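Local coordinates for ureidoglycolate hydrolase (Arabidopsis thaliana, PDB 4PXE), which hydrolyses (S)-ureidoglycolate to glyoxylate, ammonium and carbon dioxide as a manganese-dependent M20-family homodimer, at the last step of allantoin degradation in purine breakdown, at residues Asn8-Leu13 / Thr363-Ser368; Ile112-Val117 / Lys418-Thr423; Lys370-Arg375 / Met391-Cys396. One frame throughout, in Å; residues are numbered along the deposited sequence.

Contact 1. Residues Asn8-Leu13 / Thr363-Ser368; sequences NLASSL and TELNLS
Leu365 CD2 lies 3.6 Å from the carbonyl oxygen Ala10 O, and Ala10 CB rests 4.2 Å from Glu364 O; these backbone carbonyls are the flat groups of the contact, each met by a methyl at its oxygen. The same Leu365 methyl touches the side chain of Ala10, CB to CD2 being 4.1 Å, and reaches Leu13 CD1 at 4.3 Å. One branch of a single leucine thus spans a full turn of the chain at the N-terminus. It gets there because CG stands opposite the carbonyl carbon (chi1 -71°), which carries CD2 toward the short helical turn although its CB points along the interface. Alanine suits position 10, since its small methyl lets the two backbones come close, Ala10 CA to Leu365 CA being 6.2 Å. It also touches Leu422 of helix 410-429.

Each side is shaped by its own polar bonds. Asn8 OD1 takes the N-H of Ser11 at 2.9 Å, an Asx motif that steadies the turn, and Ser12 OG donates to Leu9 O while also bonding Ser121 OG. On the other side, helix 352-364 ends in a Schellman motif with Asn366 at positive phi, and Leu365 is the first residue to leave helical geometry. Glu364 sends its carboxylate to a salt bridge with Lys426.

With Glu364 paired to Lys426 and the serines and Asn8 OD1 bonded within their own turn, what joins 8-13 to 363-368 is dispersion between methyls and the peptide surface, a small apolar seam of 149 Å² with little directional preference.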
loop_
_atom_site.group_PDB
_atom_site.type_symbol
_atom_site.label_atom_id
_atom_site.label_comp_id
_atom_site.label_asym_id
_atom_site.label_seq_id
_atom_site.Cartn_x
_atom_site.Cartn_y
_atom_site.Cartn_z
ATOM N N ASN A 8 31.753 44.186 18.093
ATOM C CA ASN A 8 31.596 44.176 16.645
ATOM C C ASN A 8 30.262 43.559 16.227
ATOM O O ASN A 8 29.395 43.309 17.064
ATOM C CB ASN A 8 32.760 43.427 15.988
ATOM C CG ASN A 8 32.981 42.041 16.583
ATOM O OD1 ASN A 8 32.073 41.437 17.159
ATOM N ND2 ASN A 8 34.197 41.530 16.437
ATOM N N LEU A 9 30.098 43.316 14.932
ATOM C CA LEU A 9 28.875 42.685 14.450
ATOM C C LEU A 9 28.654 41.312 15.095
ATOM O O LEU A 9 27.573 41.036 15.611
ATOM C CB LEU A 9 28.893 42.559 12.927
ATOM C CG LEU A 9 27.638 41.891 12.370
ATOM C CD1 LEU A 9 26.396 42.709 12.705
ATOM C CD2 LEU A 9 27.776 41.692 10.874
ATOM N N ALA A 10 29.687 40.476 15.084
ATOM C CA ALA A 10 29.599 39.130 15.645
ATOM C C ALA A 10 29.124 39.117 17.092
ATOM O O ALA A 10 28.227 38.356 17.455
ATOM C CB ALA A 10 30.940 38.401 15.521
ATOM N N SER A 11 29.713 39.971 17.921
ATOM C CA SER A 11 29.370 39.973 19.336
ATOM C C SER A 11 27.966 40.521 19.579
ATOM O O SER A 11 27.364 40.242 20.613
ATOM C CB SER A 11 30.404 40.753 20.148
ATOM O OG SER A 11 30.385 42.121 19.805
ATOM N N SER A 12 27.440 41.276 18.618
ATOM C CA SER A 12 26.112 41.876 18.752
ATOM C C SER A 12 24.965 40.950 18.339
ATOM O O SER A 12 23.807 41.257 18.589
ATOM C CB SER A 12 26.012 43.150 17.917
ATOM O OG SER A 12 25.830 42.834 16.547
ATOM N N LEU A 13 25.280 39.831 17.693
ATOM C CA LEU A 13 24.238 38.948 17.184
ATOM C C LEU A 13 23.527 38.244 18.334
ATOM O O LEU A 13 24.164 37.567 19.142
ATOM C CB LEU A 13 24.837 37.914 16.223
ATOM C CG LEU A 13 25.590 38.450 15.003
ATOM C CD1 LEU A 13 26.080 37.286 14.134
ATOM C CD2 LEU A 13 24.734 39.413 14.186
ATOM N N THR A 363 34.476 30.680 13.777
ATOM C CA THR A 363 35.594 31.065 14.632
ATOM C C THR A 363 35.356 32.408 15.343
ATOM O O THR A 363 35.596 32.527 16.549
ATOM C CB THR A 363 36.900 31.110 13.823
ATOM O OG1 THR A 363 37.141 29.822 13.242
ATOM C CG2 THR A 363 38.077 31.483 14.722
ATOM N N GLU A 364 34.871 33.403 14.608
ATOM C CA GLU A 364 34.582 34.715 15.202
ATOM C C GLU A 364 33.512 34.646 16.282
ATOM O O GLU A 364 33.470 35.487 17.180
ATOM C CB GLU A 364 34.175 35.722 14.124
ATOM C CG GLU A 364 35.329 36.111 13.226
ATOM C CD GLU A 364 34.913 37.001 12.078
ATOM O OE1 GLU A 364 33.917 37.745 12.227
ATOM O OE2 GLU A 364 35.586 36.952 11.023
ATOM N N LEU A 365 32.645 33.642 16.187
ATOM C CA LEU A 365 31.555 33.468 17.150
ATOM C C LEU A 365 31.940 32.525 18.276
ATOM O O LEU A 365 31.092 32.154 19.102
ATOM C CB LEU A 365 30.301 32.942 16.438
ATOM C CG LEU A 365 29.630 33.975 15.534
ATOM C CD1 LEU A 365 28.700 33.294 14.531
ATOM C CD2 LEU A 365 28.867 34.985 16.384
ATOM N N ASN A 366 33.205 32.112 18.294
ATOM C CA ASN A 366 33.721 31.194 19.310
ATOM C C ASN A 366 32.995 29.851 19.292
ATOM O O ASN A 366 32.769 29.234 20.333
ATOM C CB ASN A 366 33.654 31.824 20.712
ATOM C CG ASN A 366 34.461 33.101 20.812
ATOM O OD1 ASN A 366 33.934 34.162 21.147
ATOM N ND2 ASN A 366 35.745 33.004 20.515
ATOM N N LEU A 367 32.636 29.409 18.093
ATOM C CA LEU A 367 31.951 28.132 17.905
ATOM C C LEU A 367 32.909 27.117 17.307
ATOM O O LEU A 367 33.648 27.426 16.377
ATOM C CB LEU A 367 30.741 28.304 16.987
ATOM C CG LEU A 367 29.630 29.210 17.524
ATOM C CD1 LEU A 367 28.590 29.482 16.464
ATOM C CD2 LEU A 367 28.976 28.591 18.759
ATOM N N SER A 368 32.905 25.906 17.850
ATOM C CA SER A 368 33.762 24.856 17.325
ATOM C C SER A 368 33.159 24.289 16.038
ATOM O O SER A 368 31.933 24.279 15.861
ATOM C CB SER A 368 33.935 23.751 18.357
ATOM O OG SER A 368 32.679 23.167 18.670
#

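Contact 2. Residues Ile112-Val117 / Lys418-Thr423; sequences IEAINV and KVLSLT
Ser421 sets its hydroxyl against Ala114, OG lying 3.2 Å from CA and 3.3 Å from CB of that alanine. Beyond Ala114, the oxygen also comes to 3.7 Å from Val117 CG1, one turn further along helix 105-120. OG stands opposite the carbonyl carbon, beside the backbone N (chi1 -66°), a position from which it can bond back to Val417 O in its own helix. That internal bond satisfies a polar group in a buried interface and explains how a serine can be accepted among apolar neighbours.

Leu420 meets the same alanine from a second direction, its CD2 being 4.0 Å from Ala114 CB. The alanine methyl is therefore held between a leucine branch and a serine oxygen, and the small side chains of Ala114 and Ser421 are consistent with Ala114 CA and Ser421 CA lying only 4.9 Å apart. The axes of the two segments pass 8.7 Å apart at a crossing angle of -61°, so the contact is compact, with 161 Å² buried.

The other faces of the helices are used differently. Ile112 and Ile115 turn to Ile131 of strand 129-133, while Leu422 and Thr423 pack against helix 352-364.

Such a small-residue crossing between neighbouring helices, both of them resting on strands, helix 105-120 through Ile112 and Ile115 and helix 410-429 against Ile392 of strand 389-394, belongs to the layered alpha/beta catalytic domain of the M20 peptidase family.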
loop_
_atom_site.group_PDB
_atom_site.type_symbol
_atom_site.label_atom_id
_atom_site.label_comp_id
_atom_site.label_asym_id
_atom_site.label_seq_id
_atom_site.Cartn_x
_atom_site.Cartn_y
_atom_site.Cartn_z
ATOM N N ILE A 112 14.958 33.265 8.131
ATOM C CA ILE A 112 14.159 34.442 8.479
ATOM C C ILE A 112 14.669 35.029 9.797
ATOM O O ILE A 112 14.845 36.245 9.916
ATOM C CB ILE A 112 12.650 34.119 8.536
ATOM C CG1 ILE A 112 12.167 33.645 7.161
ATOM C CG2 ILE A 112 11.859 35.351 8.983
ATOM C CD1 ILE A 112 10.740 33.124 7.140
ATOM N N GLU A 113 14.955 34.166 10.767
ATOM C CA GLU A 113 15.518 34.636 12.029
ATOM C C GLU A 113 16.881 35.300 11.815
ATOM O O GLU A 113 17.192 36.290 12.468
ATOM C CB GLU A 113 15.602 33.506 13.068
ATOM C CG GLU A 113 16.220 33.918 14.419
ATOM C CD GLU A 113 15.398 34.949 15.200
ATOM O OE1 GLU A 113 14.227 35.220 14.846
ATOM O OE2 GLU A 113 15.934 35.494 16.195
ATOM N N ALA A 114 17.676 34.790 10.880
ATOM C CA ALA A 114 18.955 35.412 10.559
ATOM C C ALA A 114 18.789 36.842 10.041
ATOM O O ALA A 114 19.571 37.737 10.398
ATOM C CB ALA A 114 19.709 34.566 9.539
ATOM N N ILE A 115 17.770 37.071 9.218
ATOM C CA ILE A 115 17.464 38.421 8.746
ATOM C C ILE A 115 17.104 39.321 9.924
ATOM O O ILE A 115 17.611 40.437 10.056
ATOM C CB ILE A 115 16.299 38.418 7.735
ATOM C CG1 ILE A 115 16.725 37.732 6.440
ATOM C CG2 ILE A 115 15.831 39.832 7.443
ATOM C CD1 ILE A 115 17.866 38.387 5.744
ATOM N N ASN A 116 16.224 38.830 10.785
ATOM C CA ASN A 116 15.811 39.592 11.960
ATOM C C ASN A 116 16.968 39.894 12.914
ATOM O O ASN A 116 17.061 41.002 13.455
ATOM C CB ASN A 116 14.647 38.886 12.659
ATOM C CG ASN A 116 13.355 38.978 11.849
ATOM O OD1 ASN A 116 13.072 40.013 11.241
ATOM N ND2 ASN A 116 12.578 37.905 11.831
ATOM N N VAL A 117 17.867 38.928 13.080
ATOM C CA VAL A 117 19.081 39.098 13.873
ATOM C C VAL A 117 19.948 40.231 13.306
ATOM O O VAL A 117 20.391 41.124 14.040
ATOM C CB VAL A 117 19.908 37.786 13.906
ATOM C CG1 VAL A 117 21.348 38.044 14.350
ATOM C CG2 VAL A 117 19.230 36.727 14.793
ATOM N N LYS A 418 23.296 32.138 13.976
ATOM C CA LYS A 418 24.344 33.147 14.105
ATOM C C LYS A 418 25.401 32.996 13.025
ATOM O O LYS A 418 25.829 33.997 12.442
ATOM C CB LYS A 418 24.996 33.084 15.484
ATOM C CG LYS A 418 24.106 33.561 16.616
ATOM C CD LYS A 418 24.803 33.346 17.946
ATOM C CE LYS A 418 23.931 33.778 19.099
ATOM N NZ LYS A 418 24.498 33.329 20.398
ATOM N N VAL A 419 25.833 31.767 12.759
ATOM C CA VAL A 419 26.802 31.539 11.691
ATOM C C VAL A 419 26.219 31.947 10.339
ATOM O O VAL A 419 26.895 32.579 9.525
ATOM C CB VAL A 419 27.281 30.079 11.663
ATOM C CG1 VAL A 419 28.162 29.816 10.430
ATOM C CG2 VAL A 419 28.027 29.744 12.947
ATOM N N LEU A 420 24.953 31.619 10.111
ATOM C CA LEU A 420 24.287 32.031 8.880
ATOM C C LEU A 420 24.228 33.553 8.738
ATOM O O LEU A 420 24.565 34.090 7.681
ATOM C CB LEU A 420 22.887 31.434 8.806
ATOM C CG LEU A 420 22.100 31.787 7.546
ATOM C CD1 LEU A 420 22.827 31.318 6.290
ATOM C CD2 LEU A 420 20.696 31.177 7.610
ATOM N N SER A 421 23.815 34.239 9.804
ATOM C CA SER A 421 23.756 35.699 9.809
ATOM C C SER A 421 25.103 36.319 9.462
ATOM O O SER A 421 25.202 37.225 8.622
ATOM C CB SER A 421 23.331 36.202 11.186
ATOM O OG SER A 421 22.005 35.816 11.502
ATOM N N LEU A 422 26.144 35.842 10.130
ATOM C CA LEU A 422 27.462 36.445 9.986
ATOM C C LEU A 422 28.065 36.112 8.625
ATOM O O LEU A 422 28.735 36.947 8.018
ATOM C CB LEU A 422 28.373 35.987 11.131
ATOM C CG LEU A 422 29.731 36.675 11.254
ATOM C CD1 LEU A 422 29.597 38.208 11.230
ATOM C CD2 LEU A 422 30.396 36.210 12.530
ATOM N N THR A 423 27.822 34.903 8.131
ATOM C CA THR A 423 28.310 34.529 6.805
ATOM C C THR A 423 27.591 35.324 5.708
ATOM O O THR A 423 28.232 35.799 4.765
ATOM C CB THR A 423 28.157 33.005 6.544
ATOM O OG1 THR A 423 28.806 32.267 7.590
ATOM C CG2 THR A 423 28.799 32.629 5.216
#

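Contact 3. Residues Lys370-Arg375 / Met391-Cys396; sequences KMMISR and MIFIPC
The short strand segments 370-374 and 391-394 run almost at right angles, 99° between their directions and 9.2 Å apart at closest approach, so side chains rather than backbone bonds bridge them. Phe393 fills that distance with its ring, and three groups of the other strand line up round the ring's edge. Ser374 meets the edge at CZ, with OG and CB each 3.5 Å from Phe393 CZ. Beside it Ile373 O lies 3.8 Å from Phe393 CE2, and Met372 SD completes the row at 4.0 Å from Phe393 CD2. The sulfur is 5.4 Å from the ring centroid and 85° off the normal, an edge-on Met-aromatic contact. Met372 comes to this place with CG lodged between the backbone N and the carbonyl carbon (chi1 60°) and a bend at chi3 that keeps CE close to the ring as well.

Phenylalanine suits the position because it is long and flat enough to reach across to strand 369-374, while its C-H rim, slightly positive, can face oxygen and sulfur. Val225 of strand 222-239 also touches the Phe393 side chain. Ser374 OG is hydrogen-bonded to Ala376 O and to NE2 of the substrate-binding residue His378, and Met372 touches Glu210, another residue of the substrate site. Replacing Phe393 by an alanine here would probably open a gap between the two strands and take from Met372 and Ser374 the edge they rest against, with Met372 likely to be freer to turn.

The chemistry is thus weakly polar: two oxygens and a sulfur gather at the positive rim of an aromatic ring, and the serine that touches it keeps its true hydrogen bonds for the loop that lines the glyoxylate pocket.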
loop_
_atom_site.group_PDB
_atom_site.type_symbol
_atom_site.label_atom_id
_atom_site.label_comp_id
_atom_site.label_asym_id
_atom_site.label_seq_id
_atom_site.Cartn_x
_atom_site.Cartn_y
_atom_site.Cartn_z
ATOM N N LYS A 370 33.959 21.588 12.256
ATOM C CA LYS A 370 34.802 20.722 11.449
ATOM C C LYS A 370 34.272 20.684 10.030
ATOM O O LYS A 370 33.120 21.035 9.782
ATOM C CB LYS A 370 34.853 19.305 12.021
ATOM C CG LYS A 370 33.603 18.487 11.726
ATOM C CD LYS A 370 33.706 17.057 12.252
ATOM C CE LYS A 370 34.788 16.269 11.534
ATOM N NZ LYS A 370 34.866 14.864 12.010
ATOM N N MET A 371 35.130 20.269 9.104
ATOM C CA MET A 371 34.748 20.053 7.720
ATOM C C MET A 371 34.107 18.686 7.605
ATOM O O MET A 371 34.602 17.714 8.173
ATOM C CB MET A 371 35.993 20.080 6.833
ATOM C CG MET A 371 36.793 21.366 6.919
ATOM S SD MET A 371 35.862 22.735 6.247
ATOM C CE MET A 371 37.030 24.082 6.476
ATOM N N MET A 372 33.023 18.594 6.846
ATOM C CA MET A 372 32.384 17.290 6.673
ATOM C C MET A 372 31.548 17.258 5.410
ATOM O O MET A 372 31.309 18.292 4.790
ATOM C CB MET A 372 31.550 16.926 7.911
ATOM C CG MET A 372 30.441 17.914 8.233
ATOM S SD MET A 372 29.757 17.776 9.909
ATOM C CE MET A 372 29.160 16.094 9.893
ATOM N N ILE A 373 31.116 16.062 5.019
ATOM C CA ILE A 373 30.290 15.927 3.828
ATOM C C ILE A 373 28.833 15.703 4.213
ATOM O O ILE A 373 28.531 15.311 5.341
ATOM C CB ILE A 373 30.766 14.777 2.912
ATOM C CG1 ILE A 373 30.415 13.411 3.519
ATOM C CG2 ILE A 373 32.259 14.921 2.618
ATOM C CD1 ILE A 373 30.136 12.326 2.489
ATOM N N SER A 374 27.935 15.987 3.279
ATOM C CA SER A 374 26.531 15.647 3.467
ATOM C C SER A 374 26.235 14.312 2.794
ATOM O O SER A 374 26.589 14.098 1.633
ATOM C CB SER A 374 25.632 16.730 2.885
ATOM O OG SER A 374 24.263 16.406 3.086
ATOM N N ARG A 375 25.583 13.423 3.536
ATOM C CA ARG A 375 25.131 12.137 2.995
ATOM C C ARG A 375 23.752 12.299 2.357
ATOM O O ARG A 375 23.470 11.754 1.278
ATOM C CB ARG A 375 25.113 11.077 4.096
ATOM C CG ARG A 375 26.478 10.845 4.743
ATOM C CD ARG A 375 26.458 9.612 5.623
ATOM N NE ARG A 375 27.718 9.433 6.345
ATOM C CZ ARG A 375 28.830 8.937 5.807
ATOM N NH1 ARG A 375 28.856 8.573 4.530
ATOM N NH2 ARG A 375 29.922 8.801 6.551
ATOM N N MET A 391 27.041 24.842 2.810
ATOM C CA MET A 391 26.035 24.481 3.809
ATOM C C MET A 391 26.617 24.570 5.206
ATOM O O MET A 391 27.777 24.225 5.432
ATOM C CB MET A 391 25.497 23.059 3.598
ATOM C CG MET A 391 24.843 22.804 2.253
ATOM S SD MET A 391 23.994 21.200 2.249
ATOM C CE MET A 391 22.667 21.568 3.403
ATOM N N ILE A 392 25.782 25.004 6.145
ATOM C CA ILE A 392 26.101 24.984 7.565
ATOM C C ILE A 392 25.268 23.869 8.205
ATOM O O ILE A 392 24.039 23.925 8.157
ATOM C CB ILE A 392 25.673 26.307 8.209
ATOM C CG1 ILE A 392 26.389 27.498 7.554
ATOM C CG2 ILE A 392 25.958 26.308 9.712
ATOM C CD1 ILE A 392 25.725 28.805 7.852
ATOM N N PHE A 393 25.928 22.872 8.787
ATOM C CA PHE A 393 25.254 21.838 9.582
ATOM C C PHE A 393 25.243 22.208 11.066
ATOM O O PHE A 393 26.232 22.736 11.598
ATOM C CB PHE A 393 25.977 20.494 9.461
ATOM C CG PHE A 393 25.590 19.659 8.262
ATOM C CD1 PHE A 393 24.498 19.972 7.445
ATOM C CD2 PHE A 393 26.333 18.524 7.984
ATOM C CE1 PHE A 393 24.178 19.131 6.356
ATOM C CE2 PHE A 393 26.011 17.699 6.917
ATOM C CZ PHE A 393 24.940 18.011 6.110
ATOM N N ILE A 394 24.129 21.908 11.725
ATOM C CA ILE A 394 24.061 21.946 13.183
ATOM C C ILE A 394 23.831 20.523 13.709
ATOM O O ILE A 394 23.369 19.642 12.982
ATOM C CB ILE A 394 22.954 22.889 13.693
ATOM C CG1 ILE A 394 21.580 22.434 13.191
ATOM C CG2 ILE A 394 23.245 24.332 13.301
ATOM C CD1 ILE A 394 20.441 23.281 13.767
ATOM N N PRO A 395 24.175 20.273 14.979
ATOM C CA PRO A 395 23.991 18.922 15.516
ATOM C C PRO A 395 22.532 18.519 15.594
ATOM O O PRO A 395 21.643 19.372 15.636
ATOM C CB PRO A 395 24.553 19.030 16.938
ATOM C CG PRO A 395 25.455 20.236 16.905
ATOM C CD PRO A 395 24.808 21.184 15.954
ATOM N N CYS A 396 22.296 17.215 15.584
ATOM C CA CYS A 396 20.971 16.720 15.903
ATOM C C CYS A 396 21.105 15.450 16.718
ATOM O O CYS A 396 22.096 14.724 16.610
ATOM C CB CYS A 396 20.095 16.540 14.649
ATOM S SG CYS A 396 20.687 15.323 13.461
#

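Helix 410-429 ties the three sites together. Contacts 1 and 2, with centres about 12 Å apart, touch directly: Leu13 CD2 lies 3.7 Å from Val117 CG1, and Leu365 CD1 is 3.6 Å from Lys418 O. Contact 2 meets contact 3, about 17 Å away between centres, where Ile392 CD1 comes to 3.7 Å from Leu420 CA. Contacts 1 and 3 are linked by sequence, helix 352-364 leading into strand 369-374. Proximity to the catalytic centre rises along this series: contact 1 is remote from it, the Leu420 side chain is about 14 Å from a manganese ion, and those of Phe393 and Ser374 are about 8 Å from manganese and 7 Å from glyoxylate, respectively.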